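Local coordinates for transcription regulator (Haloarcula marismortui ATCC 43049, PDB 3CRJ), which probably binds regulatory DNA through an N-terminal helix-turn-helix domain and acts as a TetR-family repressor of transcription, at residues Thr16-Gln21 with Asp42-Ser47; Leu35-Ile40 with Ala50-Tyr55. One frame throughout, in Å; residues are numbered along the deposited sequence.

Both contacts lie in the N-terminal, probably DNA-binding, part of the chain, their centres about 8 Å apart and both on the same side of the chain's centre. Along the sequence their segments alternate: 16-21, 35-40, 42-47, 50-55. Helix 37-44 belongs to both, its C-terminal end meeting helix 12-30 in contact 1 and its N-terminal end meeting helix 48-52 in contact 2. The sites also touch directly, Ile19 CD1 lying 3.7 Å from Tyr54 CD2 and Thr16 CG2 3.4 Å from Tyr55 OH. Contact 1 thus packs the predicted helix-turn-helix against the first helix, whereas contact 2 joins the two helices of that motif, which in TetR relatives presents its second helix to DNA.

Contact 1 of 2, residues Thr16-Gln21 with Asp42-Ser47; sequences TEEIMQ and DEYGKS
Ile19 lays CG1 almost squarely over the ring of Tyr44, 3.6 Å from the centroid and only 7° off the ring normal, a CH-pi contact at the heart of this helix pair. The isoleucine reaches it with CG1 beside the backbone N and the chain extended to CD1, which follows the same face toward CE2. Tyr44 meets it by directing CG anti to its own backbone N (chi1 172°), carrying the ring across to helix 12-30. A broad aromatic face suits this buried aliphatic chain, since CG1 and CD1 meet it with no polar atom at the point of touch.

Glu18 comes to the ring differently: its CB lies near the ring plane at the edge, 3.7 Å from CE1, while its carboxylate is tilted 58° from the ring. The opposite face of Tyr44 carries the aliphatic part of Lys46, whose CD sits 3.7 Å above the plane toward the rim. The lysine chain bends at chi2 and leaves NZ 4.1 Å from Glu18 OE2, too long for a salt bridge but likely to give a mild electrostatic attraction. Gly45 follows the last helical residue with positive phi, where a beta-carbon would crowd the carbonyl O of Tyr44, so glycine suits the turn. Around the pair, Tyr44 also packs on Gln15 and Ala22 of helix 12-30 and on Ala50 of helix 48-52, while Ile19 reaches Val51 of that last helix.

Contact 2 of 2, residues Leu35-Ile40 with Ala50-Tyr55; sequences LTIQRI and AVHYYY
Ile37 overlaps one face of the His52 imidazole with CG2, which stands 3.9 Å from the ring centroid and 22° off its normal, offset toward the rim. This is a CH-pi contact; the other branch of the isoleucine approaches the same ring, CG1 lying 3.7 Å from His52 NE2. The methyl CG2 also meets Val51, with 3.4 Å to its CG2, so one branched side chain bridges two successive residues of helix 48-52. Both contacts depend on the rotamer of Ile37: CG2 is anti to the backbone N and CG1 beside it (chi1 -54°), an arrangement that turns both branches toward His52, with CG2 also reaching Val51.

These are the two helices of a helix-turn-helix, the predicted DNA-binding motif. The compact, branched Ile37 and Val51 suit each other where they touch, apolar against apolar, while the exposed, flat His52 ring offers a face for a methyl. Without CG1, CG2 and CD1, an alanine here would probably uncover one face of the His52 ring and open a gap beside Val51.

The first helix of the motif begins with a cap: Thr36 OG1 accepts from Arg39 N at 2.9 Å, and threonine, with its short hydroxyl, suits that N-cap position. Across the interface, Val51 O takes bonds from both Tyr54 N and Tyr55 N, at 2.9 Å and 3.0 Å, as the chain leaves helix 48-52. Val51 also packs on Ala41 and on Leu61 of helix 58-78, and Tyr54 sets its ring edge-to-face with Phe12.

Contact 1 of 2, residues Thr16-Gln21 with Asp42-Ser47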
loop_
_atom_site.group_PDB
_atom_site.type_symbol
_atom_site.label_atom_id
_atom_site.label_comp_id
_atom_site.label_asym_id
_atom_site.label_seq_id
_atom_site.Cartn_x
_atom_site.Cartn_y
_atom_site.Cartn_z
ATOM N N THR A 16 20.888 -9.673 20.359
ATOM C CA THR A 16 20.097 -8.833 19.478
ATOM C C THR A 16 19.559 -9.683 18.312
ATOM O O THR A 16 18.345 -9.755 18.095
ATOM C CB THR A 16 20.965 -7.631 19.002
ATOM O OG1 THR A 16 21.459 -6.924 20.147
ATOM C CG2 THR A 16 20.184 -6.668 18.131
ATOM N N GLU A 17 20.469 -10.359 17.608
ATOM C CA GLU A 17 20.146 -11.249 16.491
ATOM C C GLU A 17 19.157 -12.370 16.843
ATOM O O GLU A 17 18.148 -12.556 16.156
ATOM C CB GLU A 17 21.431 -11.848 15.938
ATOM C CG GLU A 17 22.013 -11.109 14.751
ATOM C CD GLU A 17 21.792 -11.864 13.451
ATOM O OE1 GLU A 17 20.710 -12.461 13.293
ATOM O OE2 GLU A 17 22.703 -11.877 12.594
ATOM N N GLU A 18 19.449 -13.117 17.906
ATOM C CA GLU A 18 18.532 -14.133 18.409
ATOM C C GLU A 18 17.181 -13.519 18.741
ATOM O O GLU A 18 16.145 -14.145 18.494
ATOM C CB GLU A 18 19.074 -14.782 19.678
ATOM C CG GLU A 18 19.912 -16.018 19.501
ATOM C CD GLU A 18 20.080 -16.734 20.823
ATOM O OE1 GLU A 18 19.110 -17.387 21.259
ATOM O OE2 GLU A 18 21.158 -16.638 21.443
ATOM N N ILE A 19 17.196 -12.306 19.308
ATOM C CA ILE A 19 15.944 -11.586 19.592
ATOM C C ILE A 19 15.234 -11.100 18.325
ATOM O O ILE A 19 14.018 -11.212 18.235
ATOM C CB ILE A 19 16.102 -10.444 20.634
ATOM C CG1 ILE A 19 16.324 -11.026 22.045
ATOM C CG2 ILE A 19 14.860 -9.563 20.640
ATOM C CD1 ILE A 19 16.594 -9.985 23.150
HETATM N N MSE A 20 15.985 -10.574 17.352
HETATM C CA MSE A 20 15.377 -10.200 16.079
HETATM C C MSE A 20 14.701 -11.412 15.439
HETATM O O MSE A 20 13.568 -11.338 15.006
HETATM C CB MSE A 20 16.390 -9.577 15.132
HETATM C CG MSE A 20 16.875 -8.169 15.534
HETATM SE SE MSE A 20 15.492 -6.803 15.944
HETATM C CE MSE A 20 15.002 -7.275 17.771
ATOM N N GLN A 21 15.391 -12.544 15.424
ATOM C CA GLN A 21 14.811 -13.776 14.891
ATOM C C GLN A 21 13.521 -14.196 15.602
ATOM O O GLN A 21 12.527 -14.495 14.955
ATOM C CB GLN A 21 15.852 -14.885 14.885
ATOM C CG GLN A 21 16.839 -14.729 13.764
ATOM C CD GLN A 21 18.181 -15.329 14.085
ATOM O OE1 GLN A 21 19.189 -14.632 14.080
ATOM N NE2 GLN A 21 18.208 -16.625 14.373
ATOM N N ASP A 42 8.659 -15.731 24.584
ATOM C CA ASP A 42 8.374 -17.162 24.380
ATOM C C ASP A 42 9.098 -17.745 23.159
ATOM O O ASP A 42 9.566 -18.872 23.172
ATOM C CB ASP A 42 6.877 -17.453 24.304
ATOM C CG ASP A 42 6.590 -18.948 24.114
ATOM O OD1 ASP A 42 6.675 -19.453 22.960
ATOM O OD2 ASP A 42 6.284 -19.638 25.121
ATOM N N GLU A 43 9.198 -16.963 22.101
ATOM C CA GLU A 43 9.906 -17.423 20.924
ATOM C C GLU A 43 11.429 -17.386 21.065
ATOM O O GLU A 43 12.136 -18.115 20.380
ATOM C CB GLU A 43 9.430 -16.658 19.696
ATOM C CG GLU A 43 8.247 -17.339 19.011
ATOM C CD GLU A 43 8.669 -18.491 18.125
ATOM O OE1 GLU A 43 9.867 -18.836 18.118
ATOM O OE2 GLU A 43 7.798 -19.053 17.437
ATOM N N TYR A 44 11.912 -16.547 21.972
ATOM C CA TYR A 44 13.338 -16.368 22.209
ATOM C C TYR A 44 13.853 -17.466 23.134
ATOM O O TYR A 44 15.000 -17.892 23.031
ATOM C CB TYR A 44 13.566 -14.960 22.769
ATOM C CG TYR A 44 14.947 -14.610 23.260
ATOM C CD1 TYR A 44 16.091 -14.866 22.490
ATOM C CD2 TYR A 44 15.107 -13.953 24.469
ATOM C CE1 TYR A 44 17.375 -14.510 22.947
ATOM C CE2 TYR A 44 16.385 -13.584 24.940
ATOM C CZ TYR A 44 17.510 -13.862 24.177
ATOM O OH TYR A 44 18.751 -13.490 24.655
ATOM N N GLY A 45 12.979 -17.942 24.013
ATOM C CA GLY A 45 13.275 -19.096 24.853
ATOM C C GLY A 45 13.785 -18.666 26.203
ATOM O O GLY A 45 13.942 -19.486 27.110
ATOM N N LYS A 46 14.042 -17.370 26.334
ATOM C CA LYS A 46 14.469 -16.794 27.598
ATOM C C LYS A 46 13.360 -16.008 28.284
ATOM O O LYS A 46 12.327 -15.739 27.689
ATOM C CB LYS A 46 15.703 -15.915 27.399
ATOM C CG LYS A 46 17.026 -16.641 27.624
ATOM C CD LYS A 46 17.707 -16.969 26.305
ATOM C CE LYS A 46 19.155 -17.450 26.533
ATOM N NZ LYS A 46 20.023 -17.238 25.317
ATOM N N SER A 47 13.581 -15.694 29.558
ATOM C CA SER A 47 12.766 -14.773 30.348
ATOM C C SER A 47 12.331 -13.504 29.610
ATOM O O SER A 47 13.030 -13.007 28.727
ATOM C CB SER A 47 13.564 -14.347 31.574
ATOM O OG SER A 47 13.090 -13.104 32.052
#

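Contact 2 of 2, residues Leu35-Ile40 with Ala50-Tyr55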
loop_
_atom_site.group_PDB
_atom_site.type_symbol
_atom_site.label_atom_id
_atom_site.label_comp_id
_atom_site.label_asym_id
_atom_site.label_seq_id
_atom_site.Cartn_x
_atom_site.Cartn_y
_atom_site.Cartn_z
ATOM N N LEU A 35 1.076 -8.877 18.986
ATOM C CA LEU A 35 2.444 -9.121 19.394
ATOM C C LEU A 35 2.589 -8.564 20.777
ATOM O O LEU A 35 2.020 -7.514 21.102
ATOM C CB LEU A 35 3.408 -8.382 18.495
ATOM C CG LEU A 35 4.678 -9.083 18.025
ATOM C CD1 LEU A 35 5.792 -8.107 18.211
ATOM C CD2 LEU A 35 4.996 -10.358 18.776
ATOM N N THR A 36 3.346 -9.275 21.594
ATOM C CA THR A 36 3.705 -8.816 22.929
ATOM C C THR A 36 5.146 -9.233 23.199
ATOM O O THR A 36 5.555 -10.333 22.844
ATOM C CB THR A 36 2.791 -9.426 24.039
ATOM O OG1 THR A 36 3.040 -10.834 24.170
ATOM C CG2 THR A 36 1.328 -9.202 23.745
ATOM N N ILE A 37 5.920 -8.359 23.829
ATOM C CA ILE A 37 7.203 -8.761 24.405
ATOM C C ILE A 37 7.105 -10.221 24.906
ATOM O O ILE A 37 7.939 -11.073 24.570
ATOM C CB ILE A 37 7.587 -7.827 25.566
ATOM C CG1 ILE A 37 7.574 -6.353 25.120
ATOM C CG2 ILE A 37 8.916 -8.245 26.200
ATOM C CD1 ILE A 37 8.785 -5.914 24.312
ATOM N N GLN A 38 6.053 -10.519 25.663
ATOM C CA GLN A 38 5.909 -11.844 26.194
ATOM C C GLN A 38 6.024 -12.898 25.102
ATOM O O GLN A 38 6.745 -13.896 25.260
ATOM C CB GLN A 38 4.595 -12.001 26.932
ATOM C CG GLN A 38 4.463 -13.367 27.575
ATOM C CD GLN A 38 5.795 -13.873 28.172
ATOM O OE1 GLN A 38 6.399 -14.827 27.648
ATOM N NE2 GLN A 38 6.265 -13.227 29.258
ATOM N N ARG A 39 5.316 -12.682 23.996
ATOM C CA ARG A 39 5.261 -13.692 22.948
ATOM C C ARG A 39 6.596 -13.761 22.216
ATOM O O ARG A 39 7.103 -14.849 21.920
ATOM C CB ARG A 39 4.085 -13.447 22.012
ATOM C CG ARG A 39 2.803 -14.067 22.550
ATOM C CD ARG A 39 1.599 -13.402 21.956
ATOM N NE ARG A 39 0.376 -13.764 22.668
ATOM C CZ ARG A 39 -0.835 -13.779 22.111
ATOM N NH1 ARG A 39 -0.993 -13.457 20.838
ATOM N NH2 ARG A 39 -1.891 -14.127 22.815
ATOM N N ILE A 40 7.176 -12.590 21.975
ATOM C CA ILE A 40 8.566 -12.491 21.578
ATOM C C ILE A 40 9.440 -13.322 22.520
ATOM O O ILE A 40 10.167 -14.209 22.074
ATOM C CB ILE A 40 9.016 -11.042 21.593
ATOM C CG1 ILE A 40 8.146 -10.238 20.626
ATOM C CG2 ILE A 40 10.512 -10.951 21.287
ATOM C CD1 ILE A 40 8.489 -8.765 20.562
ATOM N N ALA A 50 14.834 -10.817 29.806
ATOM C CA ALA A 50 15.986 -10.937 28.926
ATOM C C ALA A 50 15.765 -10.159 27.605
ATOM O O ALA A 50 16.730 -9.761 26.962
ATOM C CB ALA A 50 16.322 -12.399 28.668
ATOM N N VAL A 51 14.512 -9.935 27.208
ATOM C CA VAL A 51 14.245 -8.985 26.137
ATOM C C VAL A 51 14.160 -7.532 26.628
ATOM O O VAL A 51 14.700 -6.635 25.976
ATOM C CB VAL A 51 13.093 -9.427 25.135
ATOM C CG1 VAL A 51 12.478 -10.750 25.515
ATOM C CG2 VAL A 51 12.046 -8.317 24.882
ATOM N N HIS A 52 13.540 -7.292 27.786
ATOM C CA HIS A 52 13.495 -5.918 28.331
ATOM C C HIS A 52 14.861 -5.353 28.696
ATOM O O HIS A 52 15.009 -4.143 28.933
ATOM C CB HIS A 52 12.542 -5.795 29.509
ATOM C CG HIS A 52 11.122 -5.598 29.099
ATOM N ND1 HIS A 52 10.070 -6.250 29.706
ATOM C CD2 HIS A 52 10.580 -4.836 28.125
ATOM C CE1 HIS A 52 8.938 -5.896 29.127
ATOM N NE2 HIS A 52 9.222 -5.044 28.158
ATOM N N TYR A 53 15.857 -6.234 28.731
ATOM C CA TYR A 53 17.246 -5.828 28.897
ATOM C C TYR A 53 17.701 -4.954 27.720
ATOM O O TYR A 53 18.467 -4.020 27.906
ATOM C CB TYR A 53 18.147 -7.061 29.063
ATOM C CG TYR A 53 19.614 -6.753 29.289
ATOM C CD1 TYR A 53 20.495 -6.651 28.216
ATOM C CD2 TYR A 53 20.125 -6.578 30.573
ATOM C CE1 TYR A 53 21.850 -6.374 28.413
ATOM C CE2 TYR A 53 21.473 -6.302 30.777
ATOM C CZ TYR A 53 22.326 -6.198 29.690
ATOM O OH TYR A 53 23.660 -5.923 29.874
ATOM N N TYR A 54 17.205 -5.250 26.522
ATOM C CA TYR A 54 17.612 -4.531 25.323
ATOM C C TYR A 54 16.582 -3.534 24.832
ATOM O O TYR A 54 16.938 -2.496 24.283
ATOM C CB TYR A 54 17.958 -5.516 24.210
ATOM C CG TYR A 54 19.108 -6.413 24.582
ATOM C CD1 TYR A 54 20.423 -5.960 24.493
ATOM C CD2 TYR A 54 18.886 -7.707 25.039
ATOM C CE1 TYR A 54 21.487 -6.771 24.838
ATOM C CE2 TYR A 54 19.937 -8.528 25.391
ATOM C CZ TYR A 54 21.243 -8.053 25.287
ATOM O OH TYR A 54 22.304 -8.862 25.645
ATOM N N TYR A 55 15.307 -3.857 25.013
ATOM C CA TYR A 55 14.219 -3.000 24.565
ATOM C C TYR A 55 13.176 -2.811 25.665
ATOM O O TYR A 55 12.833 -3.760 26.384
ATOM C CB TYR A 55 13.585 -3.585 23.311
ATOM C CG TYR A 55 14.610 -4.030 22.297
ATOM C CD1 TYR A 55 15.313 -3.098 21.529
ATOM C CD2 TYR A 55 14.889 -5.377 22.117
ATOM C CE1 TYR A 55 16.258 -3.495 20.612
ATOM C CE2 TYR A 55 15.836 -5.790 21.196
ATOM C CZ TYR A 55 16.515 -4.841 20.452
ATOM O OH TYR A 55 17.453 -5.247 19.545
#